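Local coordinates for protein serine-tRNA ligase (Naegleria fowleri, PDB 6BLJ) that probably attaches serine to its cognate tRNA in the cytoplasm, as a class II aminoacyl-tRNA synthetase that activates the amino acid with ATP and is captured here with AMP, at residues N13-Y18 with E24-S29; L325-V330 with T451-V456; A393-A398 with E403-V408. One frame throughout, in Å; residues are numbered along the deposited sequence.

Contact 1: residues N13-Y18 with E24-S29; sequences NLFREY and EIIRES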
loop_
_atom_site.group_PDB
_atom_site.type_symbol
_atom_site.label_atom_id
_atom_site.label_comp_id
_atom_site.label_asym_id
_atom_site.label_seq_id
_atom_site.Cartn_x
_atom_site.Cartn_y
_atom_site.Cartn_z
ATOM N N ASN A 13 28.071 16.731 -15.214
ATOM C CA ASN A 13 29.028 17.785 -15.538
ATOM C C ASN A 13 28.742 19.075 -14.782
ATOM O O ASN A 13 29.678 19.808 -14.430
ATOM C CB ASN A 13 29.050 18.032 -17.048
ATOM C CG ASN A 13 29.919 17.023 -17.788
ATOM O OD1 ASN A 13 30.911 16.537 -17.247
ATOM N ND2 ASN A 13 29.554 16.711 -19.026
ATOM N N LEU A 14 27.465 19.376 -14.521
ATOM C CA LEU A 14 27.137 20.598 -13.792
ATOM C C LEU A 14 27.751 20.601 -12.396
ATOM O O LEU A 14 28.026 21.670 -11.835
ATOM C CB LEU A 14 25.614 20.746 -13.696
ATOM C CG LEU A 14 25.091 22.093 -13.192
ATOM C CD1 LEU A 14 25.536 23.238 -14.107
ATOM C CD2 LEU A 14 23.565 22.062 -13.066
ATOM N N PHE A 15 27.999 19.418 -11.826
ATOM C CA PHE A 15 28.612 19.310 -10.506
ATOM C C PHE A 15 30.116 19.563 -10.514
ATOM O O PHE A 15 30.697 19.737 -9.435
ATOM C CB PHE A 15 28.377 17.914 -9.919
ATOM C CG PHE A 15 26.936 17.593 -9.618
ATOM C CD1 PHE A 15 26.059 17.257 -10.637
ATOM C CD2 PHE A 15 26.477 17.572 -8.307
ATOM C CE1 PHE A 15 24.737 16.934 -10.363
ATOM C CE2 PHE A 15 25.153 17.246 -8.024
ATOM C CZ PHE A 15 24.285 16.935 -9.059
ATOM N N ARG A 16 30.760 19.573 -11.680
ATOM C CA ARG A 16 32.224 19.519 -11.783
ATOM C C ARG A 16 32.796 20.906 -12.034
ATOM O O ARG A 16 32.767 21.422 -13.156
ATOM C CB ARG A 16 32.674 18.550 -12.867
ATOM C CG ARG A 16 32.405 17.090 -12.545
ATOM C CD ARG A 16 32.610 16.224 -13.769
ATOM N NE ARG A 16 32.438 14.810 -13.458
ATOM C CZ ARG A 16 32.154 13.881 -14.363
ATOM N NH1 ARG A 16 31.996 14.217 -15.641
ATOM N NH2 ARG A 16 32.017 12.620 -13.991
ATOM N N GLU A 17 33.298 21.514 -10.967
ATOM C CA GLU A 17 33.831 22.860 -11.077
ATOM C C GLU A 17 35.026 22.892 -12.033
ATOM O O GLU A 17 35.251 23.899 -12.710
ATOM C CB GLU A 17 34.175 23.360 -9.674
ATOM C CG GLU A 17 34.028 24.852 -9.480
ATOM C CD GLU A 17 34.315 25.262 -8.041
ATOM O OE1 GLU A 17 34.563 24.354 -7.221
ATOM O OE2 GLU A 17 34.198 26.465 -7.712
ATOM N N TYR A 18 35.765 21.778 -12.146
ATOM C CA TYR A 18 36.935 21.718 -13.021
ATOM C C TYR A 18 36.578 21.566 -14.494
ATOM O O TYR A 18 37.439 21.789 -15.353
ATOM C CB TYR A 18 37.837 20.532 -12.637
ATOM C CG TYR A 18 37.347 19.162 -13.118
ATOM C CD1 TYR A 18 37.592 18.717 -14.421
ATOM C CD2 TYR A 18 36.663 18.305 -12.262
ATOM C CE1 TYR A 18 37.148 17.484 -14.857
ATOM C CE2 TYR A 18 36.225 17.059 -12.692
ATOM C CZ TYR A 18 36.469 16.656 -13.989
ATOM O OH TYR A 18 36.036 15.422 -14.428
ATOM N N GLU A 24 27.086 25.343 -7.412
ATOM C CA GLU A 24 26.291 26.256 -6.593
ATOM C C GLU A 24 24.898 26.466 -7.181
ATOM O O GLU A 24 23.937 26.703 -6.439
ATOM C CB GLU A 24 27.022 27.596 -6.428
ATOM C CG GLU A 24 26.316 28.557 -5.486
ATOM C CD GLU A 24 26.207 28.025 -4.070
ATOM O OE1 GLU A 24 27.006 27.143 -3.690
ATOM O OE2 GLU A 24 25.297 28.468 -3.342
ATOM N N ILE A 25 24.763 26.345 -8.499
ATOM C CA ILE A 25 23.443 26.394 -9.120
ATOM C C ILE A 25 22.567 25.271 -8.583
ATOM O O ILE A 25 21.371 25.461 -8.321
ATOM C CB ILE A 25 23.589 26.320 -10.652
ATOM C CG1 ILE A 25 24.093 27.654 -11.188
ATOM C CG2 ILE A 25 22.262 25.960 -11.331
ATOM C CD1 ILE A 25 24.459 27.593 -12.628
ATOM N N ILE A 26 23.151 24.084 -8.401
ATOM C CA ILE A 26 22.400 22.945 -7.886
ATOM C C ILE A 26 22.086 23.131 -6.405
ATOM O O ILE A 26 21.000 22.762 -5.938
ATOM C CB ILE A 26 23.173 21.638 -8.136
ATOM C CG1 ILE A 26 23.757 21.627 -9.555
ATOM C CG2 ILE A 26 22.248 20.438 -7.932
ATOM C CD1 ILE A 26 24.635 20.408 -9.873
ATOM N N ARG A 27 23.031 23.687 -5.637
ATOM C CA ARG A 27 22.738 23.965 -4.233
ATOM C C ARG A 27 21.604 24.973 -4.114
ATOM O O ARG A 27 20.681 24.791 -3.310
ATOM C CB ARG A 27 23.985 24.477 -3.512
ATOM C CG ARG A 27 25.046 23.409 -3.329
ATOM C CD ARG A 27 26.160 23.866 -2.398
ATOM N NE ARG A 27 27.363 23.071 -2.608
ATOM C CZ ARG A 27 28.362 23.431 -3.408
ATOM N NH1 ARG A 27 28.312 24.586 -4.060
ATOM N NH2 ARG A 27 29.410 22.640 -3.545
ATOM N N GLU A 28 21.653 26.026 -4.931
ATOM C CA GLU A 28 20.598 27.029 -4.902
ATOM C C GLU A 28 19.250 26.427 -5.287
ATOM O O GLU A 28 18.223 26.764 -4.686
ATOM C CB GLU A 28 20.962 28.196 -5.823
ATOM C CG GLU A 28 20.119 29.450 -5.606
ATOM C CD GLU A 28 20.259 30.026 -4.199
ATOM O OE1 GLU A 28 19.272 30.598 -3.694
ATOM O OE2 GLU A 28 21.352 29.910 -3.602
ATOM N N SER A 29 19.231 25.522 -6.272
ATOM C CA SER A 29 17.974 24.871 -6.646
ATOM C C SER A 29 17.447 24.021 -5.497
ATOM O O SER A 29 16.240 24.011 -5.223
ATOM C CB SER A 29 18.164 24.025 -7.914
ATOM O OG SER A 29 16.947 23.427 -8.357
#
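L14 and F15 of 13-18 close around I26 on the first turn of helix 23-32. The contact is wholly apolar and most of it is buried. L14 can be followed outward. Its CB lies 4.0 Å from I26 CD1. Its CG comes a little nearer, 3.8 Å from that same methyl. The branch that ends in CD2 makes the closest approach, with L14 CD2 3.5 Å from I26 CG1. L14 CD2 also reaches the margin of I25, at 4.5 Å from I25 CG2. L14 and I26 slide past each other in opposite directions. L14 gets there because its CG is turned away from the backbone N (chi1 -169°).

F15 supplies a flat lid for the same isoleucine. I26 CD1 stands 3.3 Å from the centroid of the F15 ring, 5° off the ring normal. This is a CH-pi contact over the face, almost exactly centred, and all six ring carbons are at similar distances from the methyl. The extended I26 chain (chi2 176°) carries CD1 out to the ring. F15 and I26 cross at about a right angle.

Away from the apolar core, R27 and E24 form a salt bridge one turn apart on the helix. R27 also pairs with D41. V40 and V43 of helix 38-76 pack on I26 and F15. The arrangement is a short N-terminal turn folded back on a helix, set at the base of the long helical arm. It belongs to the seryl-tRNA synthetase N-terminal domain, whose arm binds tRNA in relatives.

Contact 2: residues L325-V330 with T451-V456; sequences LGIFRV and TLCCIV. With AMP (adenosine monophosphate), chain D.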
loop_
_atom_site.group_PDB
_atom_site.type_symbol
_atom_site.label_atom_id
_atom_site.label_comp_id
_atom_site.label_asym_id
_atom_site.label_seq_id
_atom_site.Cartn_x
_atom_site.Cartn_y
_atom_site.Cartn_z
ATOM N N LEU A 325 -17.718 16.274 -1.159
ATOM C CA LEU A 325 -19.060 16.456 -1.705
ATOM C C LEU A 325 -19.015 16.508 -3.229
ATOM O O LEU A 325 -18.386 17.405 -3.803
ATOM C CB LEU A 325 -19.698 17.738 -1.169
ATOM C CG LEU A 325 -19.771 17.946 0.345
ATOM C CD1 LEU A 325 -20.555 19.228 0.647
ATOM C CD2 LEU A 325 -20.357 16.736 1.084
ATOM N N GLY A 326 -19.696 15.563 -3.881
ATOM C CA GLY A 326 -19.873 15.647 -5.325
ATOM C C GLY A 326 -18.702 15.071 -6.108
ATOM O O GLY A 326 -17.989 14.188 -5.647
ATOM N N ILE A 327 -18.491 15.595 -7.309
ATOM C CA ILE A 327 -17.529 14.987 -8.227
ATOM C C ILE A 327 -16.338 15.917 -8.503
ATOM O O ILE A 327 -15.664 15.786 -9.532
ATOM C CB ILE A 327 -18.229 14.529 -9.519
ATOM C CG1 ILE A 327 -18.743 15.714 -10.353
ATOM C CG2 ILE A 327 -19.404 13.605 -9.148
ATOM C CD1 ILE A 327 -19.443 15.239 -11.662
ATOM N N PHE A 328 -16.074 16.855 -7.586
ATOM C CA PHE A 328 -14.896 17.724 -7.685
ATOM C C PHE A 328 -13.599 16.941 -7.473
ATOM O O PHE A 328 -12.609 17.155 -8.185
ATOM C CB PHE A 328 -15.027 18.851 -6.658
ATOM C CG PHE A 328 -13.861 19.789 -6.609
ATOM C CD1 PHE A 328 -12.750 19.485 -5.834
ATOM C CD2 PHE A 328 -13.896 21.003 -7.287
ATOM C CE1 PHE A 328 -11.667 20.367 -5.762
ATOM C CE2 PHE A 328 -12.821 21.897 -7.210
ATOM C CZ PHE A 328 -11.709 21.577 -6.455
ATOM N N ARG A 329 -13.569 16.067 -6.475
ATOM C CA ARG A 329 -12.417 15.210 -6.209
ATOM C C ARG A 329 -12.926 13.784 -6.103
ATOM O O ARG A 329 -13.590 13.432 -5.117
ATOM C CB ARG A 329 -11.698 15.624 -4.919
ATOM C CG ARG A 329 -10.482 14.758 -4.604
ATOM C CD ARG A 329 -9.870 15.119 -3.251
ATOM N NE ARG A 329 -9.470 16.520 -3.193
ATOM C CZ ARG A 329 -8.322 16.992 -3.667
ATOM N NH1 ARG A 329 -7.439 16.167 -4.223
ATOM N NH2 ARG A 329 -8.050 18.289 -3.577
ATOM N N VAL A 330 -12.585 12.960 -7.094
ATOM C CA VAL A 330 -13.074 11.596 -7.205
ATOM C C VAL A 330 -11.886 10.672 -7.476
ATOM O O VAL A 330 -10.756 11.123 -7.643
ATOM C CB VAL A 330 -14.147 11.466 -8.304
ATOM C CG1 VAL A 330 -15.444 12.153 -7.867
ATOM C CG2 VAL A 330 -13.640 12.089 -9.618
ATOM N N THR A 451 -14.474 20.204 -14.246
ATOM C CA THR A 451 -14.932 21.274 -15.135
ATOM C C THR A 451 -16.460 21.343 -15.167
ATOM O O THR A 451 -17.031 22.439 -15.194
ATOM C CB THR A 451 -14.338 21.095 -16.545
ATOM O OG1 THR A 451 -12.909 21.212 -16.487
ATOM C CG2 THR A 451 -14.863 22.141 -17.538
ATOM N N LEU A 452 -17.144 20.185 -15.113
ATOM C CA LEU A 452 -18.610 20.182 -15.016
ATOM C C LEU A 452 -19.093 20.850 -13.730
ATOM O O LEU A 452 -20.085 21.584 -13.747
ATOM C CB LEU A 452 -19.180 18.755 -15.073
ATOM C CG LEU A 452 -19.229 17.938 -16.374
ATOM C CD1 LEU A 452 -19.818 16.553 -16.077
ATOM C CD2 LEU A 452 -20.036 18.656 -17.483
ATOM N N CYS A 453 -18.429 20.585 -12.599
ATOM C CA CYS A 453 -18.749 21.317 -11.367
ATOM C C CYS A 453 -18.650 22.829 -11.569
ATOM O O CYS A 453 -19.489 23.594 -11.079
ATOM C CB CYS A 453 -17.801 20.894 -10.249
ATOM S SG CYS A 453 -18.023 19.180 -9.725
ATOM N N CYS A 454 -17.579 23.278 -12.221
ATOM C CA CYS A 454 -17.374 24.707 -12.431
ATOM C C CYS A 454 -18.412 25.279 -13.387
ATOM O O CYS A 454 -18.908 26.392 -13.182
ATOM C CB CYS A 454 -15.961 24.944 -12.958
ATOM S SG CYS A 454 -15.461 26.678 -12.971
ATOM N N ILE A 455 -18.744 24.540 -14.449
ATOM C CA ILE A 455 -19.746 25.022 -15.396
ATOM C C ILE A 455 -21.096 25.186 -14.710
ATOM O O ILE A 455 -21.745 26.228 -14.833
ATOM C CB ILE A 455 -19.849 24.078 -16.605
ATOM C CG1 ILE A 455 -18.603 24.198 -17.488
ATOM C CG2 ILE A 455 -21.143 24.358 -17.408
ATOM C CD1 ILE A 455 -18.574 23.186 -18.634
ATOM N N VAL A 456 -21.539 24.163 -13.967
ATOM C CA VAL A 456 -22.908 24.248 -13.459
ATOM C C VAL A 456 -23.035 25.378 -12.438
ATOM O O VAL A 456 -24.096 26.009 -12.347
ATOM C CB VAL A 456 -23.390 22.886 -12.897
ATOM C CG1 VAL A 456 -23.338 21.784 -13.990
ATOM C CG2 VAL A 456 -22.641 22.475 -11.634
HETATM P P AMP D . -2.688 16.965 -11.500
HETATM O O1P AMP D . -2.677 16.597 -10.015
HETATM O O2P AMP D . -2.257 15.958 -12.491
HETATM O O3P AMP D . -1.965 18.294 -11.667
HETATM O "O5'" AMP D . -4.214 17.277 -11.836
HETATM C "C5'" AMP D . -4.602 17.801 -13.098
HETATM C "C4'" AMP D . -6.058 18.216 -13.079
HETATM O "O4'" AMP D . -6.904 17.040 -13.003
HETATM C "C3'" AMP D . -6.476 19.053 -11.889
HETATM O "O3'" AMP D . -6.178 20.426 -12.058
HETATM C "C2'" AMP D . -7.963 18.767 -11.775
HETATM O "O2'" AMP D . -8.680 19.532 -12.730
HETATM C "C1'" AMP D . -8.023 17.298 -12.187
HETATM N N9 AMP D . -7.997 16.368 -11.032
HETATM C C8 AMP D . -6.891 16.001 -10.309
HETATM N N7 AMP D . -7.146 15.154 -9.336
HETATM C C5 AMP D . -8.513 14.947 -9.428
HETATM C C6 AMP D . -9.406 14.152 -8.681
HETATM N N6 AMP D . -9.031 13.341 -7.677
HETATM N N1 AMP D . -10.714 14.199 -9.011
HETATM C C2 AMP D . -11.093 14.967 -10.040
HETATM N N3 AMP D . -10.342 15.736 -10.834
HETATM C C4 AMP D . -9.054 15.692 -10.470
#
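V330 O accepts a hydrogen bond from the adenine amino group, AMP N6, at 2.8 Å, while I327 and F328, a little earlier in the same loop, lean on C453. The N6 bond is bent, with an N-H...O angle of 134°. Its companion is much straighter: V330 N gives its hydrogen to AMP N1 at 3.0 Å and 171°. One residue's backbone therefore reads both polar groups on this edge of the base. F328 O lies 3.2 Å from AMP C2, and V330 CG2 rests 3.7 Å from AMP N1.

The contact with the helix centres on one sulfur. C453 SG meets I327 CG1 at 3.6 Å. It also lies 3.7 Å from F328 N, as packing and not as a bond. F328 CB is farther off. I327 CG1 sits between its backbone N and carbonyl carbon (chi1 67°), which brings that branch to the sulfur.

R450, just before 451-456, ties the two parts together. Its NE bonds to F328 O, and it makes a cation-pi contact with the F328 ring. S449 OG bonds to I327 O. R329 is held by salt bridges to D323 and E316, the latter also a partner of AMP.

Loop 325-330 joins antiparallel strands 304-313 and 332-342, as the motif 2 loop does in class II synthetases. Helix 448-458 follows strand 436-447, the strand-helix pair of motif 3. Helix 191-197 packs against both segments through H191, and helix 220-238 lies against T451 and L452.

Contact 3: residues A393-A398 with E403-V408; sequences AWFPGA and EYRELV. With AMP (adenosine monophosphate), chain D.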
loop_
_atom_site.group_PDB
_atom_site.type_symbol
_atom_site.label_atom_id
_atom_site.label_comp_id
_atom_site.label_asym_id
_atom_site.label_seq_id
_atom_site.Cartn_x
_atom_site.Cartn_y
_atom_site.Cartn_z
ATOM N N ALA A 393 -9.975 28.192 -11.405
ATOM C CA ALA A 393 -11.235 28.745 -11.878
ATOM C C ALA A 393 -12.101 29.208 -10.714
ATOM O O ALA A 393 -11.952 28.762 -9.575
ATOM C CB ALA A 393 -12.002 27.720 -12.712
ATOM N N TRP A 394 -13.021 30.113 -11.038
ATOM C CA TRP A 394 -13.977 30.683 -10.094
ATOM C C TRP A 394 -15.131 29.719 -9.820
ATOM O O TRP A 394 -15.801 29.257 -10.750
ATOM C CB TRP A 394 -14.501 31.996 -10.693
ATOM C CG TRP A 394 -15.546 32.741 -9.940
ATOM C CD1 TRP A 394 -16.858 32.917 -10.310
ATOM C CD2 TRP A 394 -15.377 33.454 -8.709
ATOM N NE1 TRP A 394 -17.513 33.690 -9.374
ATOM C CE2 TRP A 394 -16.629 34.027 -8.381
ATOM C CE3 TRP A 394 -14.294 33.657 -7.843
ATOM C CZ2 TRP A 394 -16.820 34.799 -7.232
ATOM C CZ3 TRP A 394 -14.488 34.421 -6.698
ATOM C CH2 TRP A 394 -15.746 34.984 -6.406
ATOM N N PHE A 395 -15.389 29.450 -8.539
ATOM C CA PHE A 395 -16.508 28.622 -8.092
ATOM C C PHE A 395 -17.430 29.480 -7.229
ATOM O O PHE A 395 -17.226 29.586 -6.010
ATOM C CB PHE A 395 -16.016 27.395 -7.311
ATOM C CG PHE A 395 -15.445 26.296 -8.175
ATOM C CD1 PHE A 395 -14.146 26.372 -8.654
ATOM C CD2 PHE A 395 -16.209 25.180 -8.501
ATOM C CE1 PHE A 395 -13.619 25.358 -9.437
ATOM C CE2 PHE A 395 -15.687 24.152 -9.284
ATOM C CZ PHE A 395 -14.386 24.243 -9.753
ATOM N N PRO A 396 -18.449 30.124 -7.816
ATOM C CA PRO A 396 -19.269 31.081 -7.038
ATOM C C PRO A 396 -20.104 30.441 -5.935
ATOM O O PRO A 396 -20.626 31.166 -5.072
ATOM C CB PRO A 396 -20.179 31.732 -8.102
ATOM C CG PRO A 396 -20.258 30.706 -9.218
ATOM C CD PRO A 396 -18.891 30.007 -9.222
ATOM N N GLY A 397 -20.272 29.127 -5.942
ATOM C CA GLY A 397 -20.955 28.472 -4.854
ATOM C C GLY A 397 -20.060 27.983 -3.736
ATOM O O GLY A 397 -20.567 27.377 -2.789
ATOM N N ALA A 398 -18.745 28.205 -3.806
ATOM C CA ALA A 398 -17.860 27.641 -2.790
ATOM C C ALA A 398 -18.067 28.297 -1.436
ATOM O O ALA A 398 -18.560 29.425 -1.326
ATOM C CB ALA A 398 -16.393 27.816 -3.181
ATOM N N GLU A 403 -13.058 30.087 -3.239
ATOM C CA GLU A 403 -13.731 30.325 -4.514
ATOM C C GLU A 403 -12.865 29.995 -5.727
ATOM O O GLU A 403 -13.404 29.620 -6.773
ATOM C CB GLU A 403 -14.212 31.777 -4.591
ATOM C CG GLU A 403 -15.299 32.133 -3.583
ATOM C CD GLU A 403 -14.744 32.579 -2.232
ATOM O OE1 GLU A 403 -13.506 32.682 -2.090
ATOM O OE2 GLU A 403 -15.550 32.807 -1.308
ATOM N N TYR A 404 -11.545 30.143 -5.634
ATOM C CA TYR A 404 -10.644 29.809 -6.736
ATOM C C TYR A 404 -10.028 28.435 -6.488
ATOM O O TYR A 404 -9.317 28.246 -5.495
ATOM C CB TYR A 404 -9.552 30.868 -6.904
ATOM C CG TYR A 404 -10.015 32.086 -7.674
ATOM C CD1 TYR A 404 -10.203 32.016 -9.052
ATOM C CD2 TYR A 404 -10.287 33.292 -7.030
ATOM C CE1 TYR A 404 -10.644 33.111 -9.784
ATOM C CE2 TYR A 404 -10.734 34.421 -7.767
ATOM C CZ TYR A 404 -10.909 34.299 -9.147
ATOM O OH TYR A 404 -11.346 35.346 -9.921
ATOM N N ARG A 405 -10.288 27.479 -7.393
ATOM C CA ARG A 405 -9.752 26.130 -7.264
ATOM C C ARG A 405 -9.112 25.690 -8.572
ATOM O O ARG A 405 -9.609 26.009 -9.660
ATOM C CB ARG A 405 -10.843 25.125 -6.861
ATOM C CG ARG A 405 -11.539 25.440 -5.526
ATOM C CD ARG A 405 -10.598 25.388 -4.323
ATOM N NE ARG A 405 -9.975 24.073 -4.123
ATOM C CZ ARG A 405 -10.529 23.041 -3.480
ATOM N NH1 ARG A 405 -11.752 23.122 -2.955
ATOM N NH2 ARG A 405 -9.850 21.911 -3.362
ATOM N N GLU A 406 -8.033 24.915 -8.443
ATOM C CA GLU A 406 -7.277 24.476 -9.607
ATOM C C GLU A 406 -8.125 23.594 -10.524
ATOM O O GLU A 406 -8.820 22.673 -10.079
ATOM C CB GLU A 406 -6.008 23.735 -9.155
ATOM C CG GLU A 406 -6.213 22.358 -8.548
ATOM C CD GLU A 406 -6.696 22.375 -7.101
ATOM O OE1 GLU A 406 -6.944 23.471 -6.550
ATOM O OE2 GLU A 406 -6.827 21.273 -6.513
ATOM N N LEU A 407 -8.079 23.910 -11.819
ATOM C CA LEU A 407 -8.641 23.098 -12.895
ATOM C C LEU A 407 -7.570 22.538 -13.819
ATOM O O LEU A 407 -7.822 21.535 -14.506
ATOM C CB LEU A 407 -9.598 23.928 -13.776
ATOM C CG LEU A 407 -11.011 24.238 -13.310
ATOM C CD1 LEU A 407 -11.853 24.768 -14.481
ATOM C CD2 LEU A 407 -11.602 22.985 -12.747
ATOM N N VAL A 408 -6.412 23.194 -13.879
ATOM C CA VAL A 408 -5.350 22.924 -14.847
ATOM C C VAL A 408 -4.011 23.052 -14.139
ATOM O O VAL A 408 -3.811 23.969 -13.338
ATOM C CB VAL A 408 -5.415 23.903 -16.038
ATOM C CG1 VAL A 408 -4.102 23.885 -16.842
ATOM C CG2 VAL A 408 -6.607 23.584 -16.935
HETATM P P AMP D . -2.688 16.965 -11.500
HETATM O O1P AMP D . -2.677 16.597 -10.015
HETATM O O2P AMP D . -2.257 15.958 -12.491
HETATM O O3P AMP D . -1.965 18.294 -11.667
HETATM O "O5'" AMP D . -4.214 17.277 -11.836
HETATM C "C5'" AMP D . -4.602 17.801 -13.098
HETATM C "C4'" AMP D . -6.058 18.216 -13.079
HETATM O "O4'" AMP D . -6.904 17.040 -13.003
HETATM C "C3'" AMP D . -6.476 19.053 -11.889
HETATM O "O3'" AMP D . -6.178 20.426 -12.058
HETATM C "C2'" AMP D . -7.963 18.767 -11.775
HETATM O "O2'" AMP D . -8.680 19.532 -12.730
HETATM C "C1'" AMP D . -8.023 17.298 -12.187
HETATM N N9 AMP D . -7.997 16.368 -11.032
HETATM C C8 AMP D . -6.891 16.001 -10.309
HETATM N N7 AMP D . -7.146 15.154 -9.336
HETATM C C5 AMP D . -8.513 14.947 -9.428
HETATM C C6 AMP D . -9.406 14.152 -8.681
HETATM N N6 AMP D . -9.031 13.341 -7.677
HETATM N N1 AMP D . -10.714 14.199 -9.011
HETATM C C2 AMP D . -11.093 14.967 -10.040
HETATM N N3 AMP D . -10.342 15.736 -10.834
HETATM C C4 AMP D . -9.054 15.692 -10.470
#
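A393 CB and L407 CD1 press together at 3.4 Å, tighter than usual for two carbons. F395 extends this apolar centre. Its CE1 lies 3.8 Å from R405 CB, and its rim approaches L407 CD2. C454 of helix 448-458 packs on A393 and F395. On the sheet face of W394 and Y404 the aromatic rings meet obliquely, with planes at 57°. W394 CG points away from its backbone N (chi1 177°), which lays the indole along E403 and against Y404. W394 CE3 stands over one face of Y404, offset toward the rim. W394 CZ3 also touches E403 CB at 3.4 Å.

Backbone bonds hold the hairpin between these layers. A393 and R405 are an antiparallel hydrogen-bonded pair, with A393 N to R405 O at 2.8 Å and R405 N to A393 O at 3.0 Å. F395 N bonds to E403 O at 2.7 Å, where the type I turn 395-398 begins.

The charged ends find partners beyond the hairpin: E403 at K179 and R405 at D323. L407 and V408 both face L391, a classic beta bulge. L407 O accepts a hydrogen bond from AMP O2' at 2.8 Å. The chemistry thus implies a strand anchored by apolar packing and backbone bonds, with a backbone carbonyl presented to the ribose.

Contact 1 comes first along the chain and stands apart, in the N-terminal domain beside the helical arm. Its centre is 44 Å from that of contact 2 and 40 Å from that of contact 3. Contacts 2 and 3 share the class II core, with centres 10 Å apart. Along the chain, both segments of contact 3 fall between 325-330 and 451-456. The two touch directly, for example through F328 CE1 and R405 NH2 at 3.4 Å. Both also reach AMP: 325-330 holds the adenine and 403-408 the ribose. The layout is consistent with a tRNA-binding arm kept distant from a compact nucleotide site on the largely antiparallel sheet of the core.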